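Local coordinates for S-layer domain-containing protein (Ruminiclostridium thermocellum ATCC 27405, PDB 4QVS), which is of unknown function but carries a concanavalin A-like lectin/glucanase domain, consistent with a role in carbohydrate recognition at the cell surface, at residues Asn97-Leu102 with Tyr120-Ile125. Sequence-based numbering, arbitrary orientation.
Sequences NKYMRL and YGEKTI
Glu122 reaches across to Tyr99 and Arg101 with one carboxylate oxygen, OE2, and both residues donate to it. The hydrogen bond from Tyr99 OH to Glu122 OE2 is the shorter, at 2.6 Å. OE2 lies at the edge of the phenol, in the plane of the ring, and takes the hydroxyl on its anti lone pair, the one turned away from OE1. Ring and carboxylate planes stand 81° apart.

The second grip is a salt bridge, with Arg101 NH2 2.9 Å from Glu122 OE2. This donor meets the oxygen nearly head-on, in line with its C-O bond, although the N-H points only moderately well, at 140°, and OE2 is tilted out of the guanidinium plane. A bend at chi3 (62°) turns the otherwise extended arginine chain so that one guanidinium face looks onto the hydroxyl end of the phenol, with Tyr99 CZ 4.0 Å above the plane and offset toward the rim.

Water 1 closes a small ring on the same oxygen: it accepts from Arg101 NE at 2.7 Å and donates to Glu122 OE2 at 2.9 Å. Three donors thus converge on OE2, which would probably favour the ionised acid.

Tyr99 and Arg101 lie two residues apart on strand 99-104, so their side chains rise from the same face of an antiparallel sheet, consistent with the beta-sandwich of the concanavalin A-like family. Glu122 comes just ahead of strand 123-126, and strand 110-115 runs between; the contact therefore bridges over a strand, with Glu122 also touching Ala113. On the other flank, Tyr99 and Arg101 pack on Asp89 of strand 85-91, while Arg101 NH1 forms a salt bridge with Asp190 of the second subunit, placing the cluster at the dimer interface.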
loop_
_atom_site.group_PDB
_atom_site.type_symbol
_atom_site.label_atom_id
_atom_site.label_comp_id
_atom_site.label_asym_id
_atom_site.label_seq_id
_atom_site.Cartn_x
_atom_site.Cartn_y
_atom_site.Cartn_z
ATOM N N ASN A 97 -12.744 26.764 -4.447
ATOM C CA ASN A 97 -13.434 25.553 -3.957
ATOM C C ASN A 97 -13.865 24.556 -5.045
ATOM O O ASN A 97 -14.689 23.680 -4.810
ATOM C CB ASN A 97 -14.631 25.993 -3.077
ATOM C CG ASN A 97 -15.701 26.757 -3.861
ATOM O OD1 ASN A 97 -15.438 27.392 -4.886
ATOM N ND2 ASN A 97 -16.903 26.686 -3.381
ATOM N N LYS A 98 -13.263 24.713 -6.226
ATOM C CA LYS A 98 -13.520 23.938 -7.417
ATOM C C LYS A 98 -12.145 23.519 -7.937
ATOM O O LYS A 98 -11.413 24.321 -8.538
ATOM C CB LYS A 98 -14.241 24.767 -8.468
ATOM C CG LYS A 98 -15.729 24.971 -8.219
ATOM C CD LYS A 98 -16.400 25.534 -9.479
ATOM C CE LYS A 98 -17.884 25.795 -9.302
ATOM N NZ LYS A 98 -18.161 26.873 -8.317
ATOM N N TYR A 99 -11.786 22.267 -7.703
ATOM C CA TYR A 99 -10.440 21.835 -8.045
ATOM C C TYR A 99 -10.295 20.327 -7.983
ATOM O O TYR A 99 -11.205 19.648 -7.503
ATOM C CB TYR A 99 -9.440 22.430 -7.028
ATOM C CG TYR A 99 -9.621 22.020 -5.548
ATOM C CD1 TYR A 99 -9.031 20.848 -5.031
ATOM C CD2 TYR A 99 -10.322 22.833 -4.664
ATOM C CE1 TYR A 99 -9.184 20.492 -3.700
ATOM C CE2 TYR A 99 -10.478 22.505 -3.338
ATOM C CZ TYR A 99 -9.905 21.333 -2.856
ATOM O OH TYR A 99 -10.062 21.040 -1.540
HETATM N N MSE A 100 -9.145 19.839 -8.469
HETATM C CA MSE A 100 -8.782 18.426 -8.326
HETATM C C MSE A 100 -7.315 18.483 -8.009
HETATM O O MSE A 100 -6.579 19.284 -8.568
HETATM C CB MSE A 100 -9.299 17.540 -9.445
HETATM C CG MSE A 100 -8.411 17.551 -10.669
HETATM SE SE MSE A 100 -9.452 16.904 -12.201
HETATM C CE MSE A 100 -7.772 17.013 -13.118
ATOM N N ARG A 101 -6.904 17.672 -7.040
ATOM C CA ARG A 101 -5.576 17.721 -6.499
ATOM C C ARG A 101 -5.041 16.324 -6.070
ATOM O O ARG A 101 -5.742 15.582 -5.400
ATOM C CB ARG A 101 -5.709 18.575 -5.275
ATOM C CG ARG A 101 -4.441 18.895 -4.537
ATOM C CD ARG A 101 -4.703 20.020 -3.545
ATOM N NE ARG A 101 -5.703 19.673 -2.513
ATOM C CZ ARG A 101 -5.906 20.383 -1.404
ATOM N NH1 ARG A 101 -5.214 21.482 -1.177
ATOM N NH2 ARG A 101 -6.824 19.998 -0.506
ATOM N N LEU A 102 -3.811 16.004 -6.424
ATOM C CA LEU A 102 -3.243 14.688 -6.044
ATOM C C LEU A 102 -2.276 15.033 -4.953
ATOM O O LEU A 102 -1.495 15.970 -5.104
ATOM C CB LEU A 102 -2.509 13.982 -7.181
ATOM C CG LEU A 102 -1.868 12.616 -6.812
ATOM C CD1 LEU A 102 -2.906 11.541 -6.643
ATOM C CD2 LEU A 102 -0.903 12.198 -7.894
ATOM N N TYR A 120 -14.106 20.611 2.333
ATOM C CA TYR A 120 -14.967 19.682 3.049
ATOM C C TYR A 120 -15.835 18.883 2.154
ATOM O O TYR A 120 -16.565 18.044 2.636
ATOM C CB TYR A 120 -15.839 20.397 4.088
ATOM C CG TYR A 120 -14.991 21.103 5.087
ATOM C CD1 TYR A 120 -14.238 20.384 6.018
ATOM C CD2 TYR A 120 -14.901 22.499 5.100
ATOM C CE1 TYR A 120 -13.413 21.036 6.927
ATOM C CE2 TYR A 120 -14.086 23.161 6.012
ATOM C CZ TYR A 120 -13.338 22.438 6.914
ATOM O OH TYR A 120 -12.534 23.113 7.829
ATOM N N GLY A 121 -15.796 19.142 0.859
ATOM C CA GLY A 121 -16.623 18.373 -0.046
ATOM C C GLY A 121 -15.788 17.465 -0.918
ATOM O O GLY A 121 -16.272 16.904 -1.857
ATOM N N GLU A 122 -14.526 17.338 -0.631
ATOM C CA GLU A 122 -13.701 16.478 -1.474
ATOM C C GLU A 122 -14.206 15.047 -1.591
ATOM O O GLU A 122 -14.617 14.448 -0.614
ATOM C CB GLU A 122 -12.287 16.448 -0.949
ATOM C CG GLU A 122 -11.522 17.726 -1.227
ATOM C CD GLU A 122 -10.081 17.629 -0.752
ATOM O OE1 GLU A 122 -9.712 16.587 -0.197
ATOM O OE2 GLU A 122 -9.307 18.594 -0.921
ATOM N N LYS A 123 -14.250 14.561 -2.822
ATOM C CA LYS A 123 -14.540 13.156 -3.127
ATOM C C LYS A 123 -13.152 12.650 -3.443
ATOM O O LYS A 123 -12.466 13.222 -4.294
ATOM C CB LYS A 123 -15.435 12.955 -4.355
ATOM C CG LYS A 123 -16.771 13.658 -4.353
ATOM C CD LYS A 123 -17.573 13.338 -3.118
ATOM C CE LYS A 123 -18.811 14.213 -3.069
ATOM N NZ LYS A 123 -19.371 14.161 -1.697
ATOM N N THR A 124 -12.754 11.557 -2.809
ATOM C CA THR A 124 -11.384 11.108 -2.879
ATOM C C THR A 124 -11.143 9.653 -3.212
ATOM O O THR A 124 -12.042 8.823 -3.126
ATOM C CB THR A 124 -10.810 11.241 -1.495
ATOM O OG1 THR A 124 -11.484 10.305 -0.660
ATOM C CG2 THR A 124 -11.062 12.644 -0.957
ATOM N N ILE A 125 -9.892 9.368 -3.572
ATOM C CA ILE A 125 -9.412 8.001 -3.777
ATOM C C ILE A 125 -8.089 7.975 -3.053
ATOM O O ILE A 125 -7.246 8.852 -3.276
ATOM C CB ILE A 125 -9.086 7.663 -5.230
ATOM C CG1 ILE A 125 -10.081 8.293 -6.192
ATOM C CG2 ILE A 125 -9.020 6.150 -5.399
ATOM C CD1 ILE A 125 -9.644 8.204 -7.639
HETATM O O HOH W 1 -6.848 17.272 -1.869
#